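Local coordinates for protein heme oxygenase (Chlamydomonas reinhardtii, PDB 4RAJ) that probably opens heme oxidatively to biliverdin, releasing iron and carbon monoxide, as heme oxygenases do, and is captured here without its heme, at residues Phe47-Tyr53 and Trp161-Phe166; Phe64-Glu68 and Tyr94-Phe99. One frame throughout, in Å; residues are numbered along the deposited sequence.

Contact 1 (Phe47-Tyr53 and Trp161-Phe166)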
loop_
_atom_site.group_PDB
_atom_site.type_symbol
_atom_site.label_atom_id
_atom_site.label_comp_id
_atom_site.label_asym_id
_atom_site.label_seq_id
_atom_site.Cartn_x
_atom_site.Cartn_y
_atom_site.Cartn_z
ATOM N N PHE A 47 3.620 -17.393 -7.011
ATOM C CA PHE A 47 4.854 -17.533 -7.782
ATOM C C PHE A 47 4.824 -18.742 -8.708
ATOM O O PHE A 47 5.715 -18.917 -9.539
ATOM C CB PHE A 47 6.064 -17.629 -6.859
ATOM C CG PHE A 47 6.408 -16.334 -6.191
ATOM C CD1 PHE A 47 6.418 -15.155 -6.918
ATOM C CD2 PHE A 47 6.730 -16.296 -4.847
ATOM C CE1 PHE A 47 6.733 -13.950 -6.311
ATOM C CE2 PHE A 47 7.046 -15.097 -4.234
ATOM C CZ PHE A 47 7.044 -13.921 -4.970
ATOM N N SER A 48 3.786 -19.565 -8.589
ATOM C CA SER A 48 3.669 -20.726 -9.466
ATOM C C SER A 48 3.270 -20.308 -10.878
ATOM O O SER A 48 3.436 -21.085 -11.834
ATOM C CB SER A 48 2.657 -21.738 -8.905
ATOM O OG SER A 48 1.330 -21.235 -9.025
ATOM N N ASP A 49 2.786 -19.072 -11.017
ATOM C CA ASP A 49 2.263 -18.578 -12.297
ATOM C C ASP A 49 2.319 -17.047 -12.349
ATOM O O ASP A 49 1.623 -16.388 -11.578
ATOM C CB ASP A 49 0.817 -19.060 -12.481
ATOM C CG ASP A 49 0.240 -18.735 -13.854
ATOM O OD1 ASP A 49 0.689 -17.772 -14.517
ATOM O OD2 ASP A 49 -0.684 -19.467 -14.273
ATOM N N LYS A 50 3.098 -16.481 -13.273
ATOM C CA LYS A 50 3.271 -15.028 -13.278
ATOM C C LYS A 50 1.941 -14.334 -13.524
ATOM O O LYS A 50 1.731 -13.215 -13.061
ATOM C CB LYS A 50 4.292 -14.576 -14.327
ATOM C CG LYS A 50 4.261 -15.321 -15.630
ATOM C CD LYS A 50 5.381 -14.822 -16.538
ATOM C CE LYS A 50 6.722 -14.770 -15.809
ATOM N NZ LYS A 50 7.833 -14.299 -16.689
ATOM N N ASP A 51 1.031 -14.993 -14.239
ATOM C CA ASP A 51 -0.285 -14.390 -14.474
ATOM C C ASP A 51 -1.092 -14.284 -13.172
ATOM O O ASP A 51 -1.801 -13.305 -12.945
ATOM C CB ASP A 51 -1.079 -15.191 -15.512
ATOM C CG ASP A 51 -0.429 -15.194 -16.893
ATOM O OD1 ASP A 51 0.315 -14.245 -17.236
ATOM O OD2 ASP A 51 -0.683 -16.156 -17.651
ATOM N N LEU A 52 -0.987 -15.306 -12.327
ATOM C CA LEU A 52 -1.646 -15.295 -11.033
ATOM C C LEU A 52 -1.055 -14.193 -10.162
ATOM O O LEU A 52 -1.777 -13.409 -9.558
ATOM C CB LEU A 52 -1.479 -16.648 -10.347
ATOM C CG LEU A 52 -2.643 -17.208 -9.555
ATOM C CD1 LEU A 52 -3.930 -17.016 -10.343
ATOM C CD2 LEU A 52 -2.365 -18.691 -9.311
ATOM N N TYR A 53 0.272 -14.151 -10.130
ATOM C CA TYR A 53 1.006 -13.140 -9.397
ATOM C C TYR A 53 0.549 -11.727 -9.786
ATOM O O TYR A 53 0.236 -10.891 -8.934
ATOM C CB TYR A 53 2.509 -13.317 -9.656
ATOM C CG TYR A 53 3.364 -12.209 -9.105
ATOM C CD1 TYR A 53 3.658 -12.140 -7.747
ATOM C CD2 TYR A 53 3.879 -11.227 -9.940
ATOM C CE1 TYR A 53 4.452 -11.114 -7.239
ATOM C CE2 TYR A 53 4.668 -10.207 -9.446
ATOM C CZ TYR A 53 4.955 -10.158 -8.102
ATOM O OH TYR A 53 5.735 -9.141 -7.615
ATOM N N TRP A 161 12.202 -12.308 -4.596
ATOM C CA TRP A 161 11.641 -13.596 -4.998
ATOM C C TRP A 161 11.095 -13.547 -6.416
ATOM O O TRP A 161 11.334 -14.461 -7.203
ATOM C CB TRP A 161 10.533 -14.045 -4.036
ATOM C CG TRP A 161 11.032 -14.818 -2.864
ATOM C CD1 TRP A 161 11.002 -14.437 -1.556
ATOM C CD2 TRP A 161 11.648 -16.109 -2.893
ATOM N NE1 TRP A 161 11.563 -15.413 -0.767
ATOM C CE2 TRP A 161 11.965 -16.450 -1.565
ATOM C CE3 TRP A 161 11.974 -17.004 -3.917
ATOM C CZ2 TRP A 161 12.586 -17.657 -1.231
ATOM C CZ3 TRP A 161 12.595 -18.197 -3.584
ATOM C CH2 TRP A 161 12.891 -18.513 -2.251
ATOM N N ALA A 162 10.363 -12.489 -6.750
ATOM C CA ALA A 162 9.855 -12.344 -8.115
ATOM C C ALA A 162 10.990 -12.399 -9.132
ATOM O O ALA A 162 10.900 -13.100 -10.149
ATOM C CB ALA A 162 9.073 -11.032 -8.264
ATOM N N ARG A 163 12.068 -11.665 -8.857
ATOM C CA ARG A 163 13.182 -11.614 -9.795
ATOM C C ARG A 163 13.851 -12.987 -9.931
ATOM O O ARG A 163 14.239 -13.392 -11.026
ATOM C CB ARG A 163 14.198 -10.554 -9.362
ATOM C CG ARG A 163 15.430 -10.463 -10.257
ATOM C CD ARG A 163 15.931 -9.026 -10.393
ATOM N NE ARG A 163 15.033 -8.205 -11.207
ATOM C CZ ARG A 163 14.242 -7.251 -10.734
ATOM N NH1 ARG A 163 13.456 -6.580 -11.573
ATOM N NH2 ARG A 163 14.228 -6.964 -9.434
ATOM N N LYS A 164 13.951 -13.711 -8.823
ATOM C CA LYS A 164 14.580 -15.027 -8.829
ATOM C C LYS A 164 13.731 -16.056 -9.579
ATOM O O LYS A 164 14.208 -16.741 -10.479
ATOM C CB LYS A 164 14.831 -15.502 -7.393
ATOM C CG LYS A 164 15.633 -16.798 -7.298
ATOM C CD LYS A 164 15.823 -17.221 -5.853
ATOM C CE LYS A 164 17.007 -18.170 -5.700
ATOM N NZ LYS A 164 18.306 -17.434 -5.734
ATOM N N ILE A 165 12.466 -16.159 -9.207
ATOM C CA ILE A 165 11.602 -17.197 -9.745
ATOM C C ILE A 165 11.194 -16.927 -11.195
ATOM O O ILE A 165 11.136 -17.852 -12.013
ATOM C CB ILE A 165 10.356 -17.367 -8.863
ATOM C CG1 ILE A 165 10.777 -17.870 -7.479
ATOM C CG2 ILE A 165 9.363 -18.333 -9.498
ATOM C CD1 ILE A 165 9.635 -18.068 -6.513
ATOM N N PHE A 166 10.937 -15.664 -11.520
ATOM C CA PHE A 166 10.496 -15.314 -12.865
ATOM C C PHE A 166 11.661 -14.975 -13.775
ATOM O O PHE A 166 11.449 -14.619 -14.929
ATOM C CB PHE A 166 9.527 -14.135 -12.835
ATOM C CG PHE A 166 8.234 -14.428 -12.123
ATOM C CD1 PHE A 166 7.681 -15.701 -12.145
ATOM C CD2 PHE A 166 7.574 -13.426 -11.432
ATOM C CE1 PHE A 166 6.494 -15.977 -11.493
ATOM C CE2 PHE A 166 6.382 -13.692 -10.771
ATOM C CZ PHE A 166 5.843 -14.973 -10.800
#
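The ring of Phe166 is the tightly packed heart of the contact: Lys50 and Phe47 take its opposite faces and Tyr53 meets its edge. That edge points at the face of Tyr53, with CE2 of Phe166 3.6 Å from CD2 of Tyr53 and the planes 65° apart. Phe47 turns its own edge toward one face of Phe166, in an offset edge-to-face pair with centroids 5.9 Å apart. Lys50 lies over the other, its CB 4.0 Å from the centroid of Phe166 in a CH-pi contact; a bend at chi3 (49°) brings its CE back along the ring. Phe47 also packs against helix 155-165, where its CB meets CD1 of Ile165 at 3.6 Å and its CZ meets CB of Trp161 at 3.6 Å. The outer side is looser: Trp161 touches chiefly through CB, while its indole, exposed, extends off from the contact, and Lys50 is partly exposed. Asp49 N-caps the next helix, its OD1 accepting from N of Asp51 at 2.8 Å. The aromatic cluster thus joins the turn between helices 29-47 and 50-76 to the C-terminal end of helix 155-165, with Tyr106 of helix 96-107 touching Lys50 and Phe177 touching Tyr53.

Contact 2 (Phe64-Glu68 and Tyr94-Phe99)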
loop_
_atom_site.group_PDB
_atom_site.type_symbol
_atom_site.label_atom_id
_atom_site.label_comp_id
_atom_site.label_asym_id
_atom_site.label_seq_id
_atom_site.Cartn_x
_atom_site.Cartn_y
_atom_site.Cartn_z
ATOM N N PHE A 64 -3.670 1.259 -4.281
ATOM C CA PHE A 64 -2.827 2.445 -4.360
ATOM C C PHE A 64 -3.387 3.532 -5.284
ATOM O O PHE A 64 -3.188 4.709 -5.010
ATOM C CB PHE A 64 -1.395 2.060 -4.770
ATOM C CG PHE A 64 -0.619 1.470 -3.630
ATOM C CD1 PHE A 64 -0.094 2.287 -2.640
ATOM C CD2 PHE A 64 -0.471 0.102 -3.503
ATOM C CE1 PHE A 64 0.595 1.741 -1.555
ATOM C CE2 PHE A 64 0.215 -0.453 -2.419
ATOM C CZ PHE A 64 0.745 0.370 -1.451
ATOM N N VAL A 65 -4.082 3.170 -6.359
ATOM C CA VAL A 65 -4.750 4.203 -7.163
ATOM C C VAL A 65 -5.701 5.013 -6.271
ATOM O O VAL A 65 -5.709 6.246 -6.308
ATOM C CB VAL A 65 -5.542 3.598 -8.346
ATOM C CG1 VAL A 65 -6.565 4.590 -8.870
ATOM C CG2 VAL A 65 -4.587 3.167 -9.462
ATOM N N ALA A 66 -6.467 4.304 -5.439
ATOM C CA ALA A 66 -7.492 4.934 -4.609
ATOM C C ALA A 66 -6.872 5.852 -3.553
ATOM O O ALA A 66 -7.293 6.998 -3.395
ATOM C CB ALA A 66 -8.362 3.872 -3.936
ATOM N N LEU A 67 -5.899 5.323 -2.813
ATOM C CA LEU A 67 -5.204 6.081 -1.776
ATOM C C LEU A 67 -4.512 7.321 -2.352
ATOM O O LEU A 67 -4.604 8.437 -1.808
ATOM C CB LEU A 67 -4.185 5.175 -1.072
ATOM C CG LEU A 67 -3.291 5.721 0.038
ATOM C CD1 LEU A 67 -4.091 6.538 1.045
ATOM C CD2 LEU A 67 -2.611 4.556 0.729
ATOM N N GLU A 68 -3.825 7.145 -3.471
ATOM C CA GLU A 68 -3.057 8.247 -4.018
ATOM C C GLU A 68 -3.964 9.297 -4.677
ATOM O O GLU A 68 -3.651 10.485 -4.658
ATOM C CB GLU A 68 -1.990 7.696 -4.984
ATOM C CG GLU A 68 -0.831 7.076 -4.182
ATOM C CD GLU A 68 0.060 6.120 -4.962
ATOM O OE1 GLU A 68 0.084 6.193 -6.207
ATOM O OE2 GLU A 68 0.748 5.304 -4.308
ATOM N N TYR A 94 4.939 7.210 -3.901
ATOM C CA TYR A 94 3.766 6.722 -4.624
ATOM C C TYR A 94 4.081 5.445 -5.417
ATOM O O TYR A 94 5.162 5.327 -6.008
ATOM C CB TYR A 94 3.226 7.793 -5.574
ATOM C CG TYR A 94 2.310 8.829 -4.940
ATOM C CD1 TYR A 94 2.327 9.078 -3.568
ATOM C CD2 TYR A 94 1.414 9.549 -5.725
ATOM C CE1 TYR A 94 1.476 10.036 -3.000
ATOM C CE2 TYR A 94 0.566 10.502 -5.170
ATOM C CZ TYR A 94 0.605 10.748 -3.811
ATOM O OH TYR A 94 -0.249 11.705 -3.270
ATOM N N ARG A 95 3.109 4.532 -5.449
ATOM C CA ARG A 95 3.270 3.186 -5.981
ATOM C C ARG A 95 2.373 2.857 -7.178
ATOM O O ARG A 95 2.658 1.899 -7.888
ATOM C CB ARG A 95 2.972 2.129 -4.889
ATOM C CG ARG A 95 3.910 2.117 -3.687
ATOM C CD ARG A 95 5.327 1.666 -4.114
ATOM N NE ARG A 95 6.151 2.802 -4.526
ATOM C CZ ARG A 95 7.290 2.699 -5.218
ATOM N NH1 ARG A 95 7.739 1.505 -5.584
ATOM N NH2 ARG A 95 7.977 3.795 -5.554
ATOM N N ALA A 96 1.273 3.578 -7.380
ATOM C CA ALA A 96 0.306 3.128 -8.413
ATOM C C ALA A 96 0.940 3.043 -9.826
ATOM O O ALA A 96 0.676 2.088 -10.566
ATOM C CB ALA A 96 -0.935 4.026 -8.436
ATOM N N PRO A 97 1.793 4.018 -10.196
ATOM C CA PRO A 97 2.394 3.840 -11.524
ATOM C C PRO A 97 3.303 2.615 -11.625
ATOM O O PRO A 97 3.282 1.948 -12.661
ATOM C CB PRO A 97 3.201 5.126 -11.718
ATOM C CG PRO A 97 2.494 6.133 -10.881
ATOM C CD PRO A 97 2.083 5.361 -9.654
ATOM N N GLY A 98 4.071 2.322 -10.575
ATOM C CA GLY A 98 4.871 1.106 -10.525
ATOM C C GLY A 98 4.038 -0.177 -10.620
ATOM O O GLY A 98 4.382 -1.117 -11.356
ATOM N N PHE A 99 2.934 -0.227 -9.882
ATOM C CA PHE A 99 2.026 -1.377 -9.992
ATOM C C PHE A 99 1.468 -1.506 -11.402
ATOM O O PHE A 99 1.387 -2.590 -11.958
ATOM C CB PHE A 99 0.854 -1.261 -9.006
ATOM C CG PHE A 99 1.162 -1.789 -7.627
ATOM C CD1 PHE A 99 1.741 -0.957 -6.677
ATOM C CD2 PHE A 99 0.855 -3.107 -7.279
ATOM C CE1 PHE A 99 2.018 -1.424 -5.416
ATOM C CE2 PHE A 99 1.130 -3.582 -6.027
ATOM C CZ PHE A 99 1.714 -2.738 -5.086
#
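With CG set anti to the carbonyl carbon (chi1 -76°) and the chain extended beyond it, Glu68 carries its carboxylate from helix 50-76 to the backbone of Arg95 and Ala96. Two backbone bonds result, one to each oxygen: N of Arg95 gives its hydrogen to OE2 of Glu68 at 2.7 Å, almost straight at 174°, and N of Ala96 gives to OE1 of Glu68 at 3.1 Å. Both oxygens are met on their syn sides, somewhat out of the carboxylate plane; with each oxygen held by its own N-H, the group is restrained from turning. Tyr94 flanks it: CG of Glu68 sits over the centre of the Tyr94 ring, 3.5 Å from the centroid, and the carboxylate lies 12° from the ring plane, stacked on it. The hydroxyl of Tyr94 reaches on to Asp72. This is a side-chain bridge from one helix to the start of another in the all-helical heme oxygenase fold, where the carboxylate receives backbone N-H groups at the beginning of helix 96-107. OE2 of Glu68 has a further partner in His148 of helix 140-151, which ties a third helix to the site. Replacing Glu68 with an alanine is likely to leave the N-H groups of Arg95 and Ala96 without their acceptor, His148 without its mate and the Tyr94 face without the chain that covers it. Beside this polar core, CB of Arg95 lies over a face of Phe64, 3.9 Å from its centroid, while the guanidinium turns away to carbonyls including that of Asp178. CD2 of Phe64 meets CE1 of Phe99 at 3.5 Å, the two rings offset so far that little overlap remains, and CG2 of Val65 touches CB of Ala96 at 3.9 Å.

How the contacts relate
Helix 50-76 serves both contacts, its first turn in contact 1 and a later stretch in contact 2, and the centres of the two lie about 21 Å apart. Their nearest atoms stay about 7 Å apart, without touching. Both segments of contact 2 fall within the span of chain between the two halves of contact 1. Contact 1 is peripheral and mostly aromatic, whereas contact 2 is buried and adds a carboxylate bridge. The side chain of Tyr53 in contact 1 is about 5 Å from a bound PG6, a polyether that is probably a crystallisation additive. In contact 2 the side chain of Phe64 is likewise about 5 Å from a bound PG6, whose pocket includes Phe60, on the helix between them.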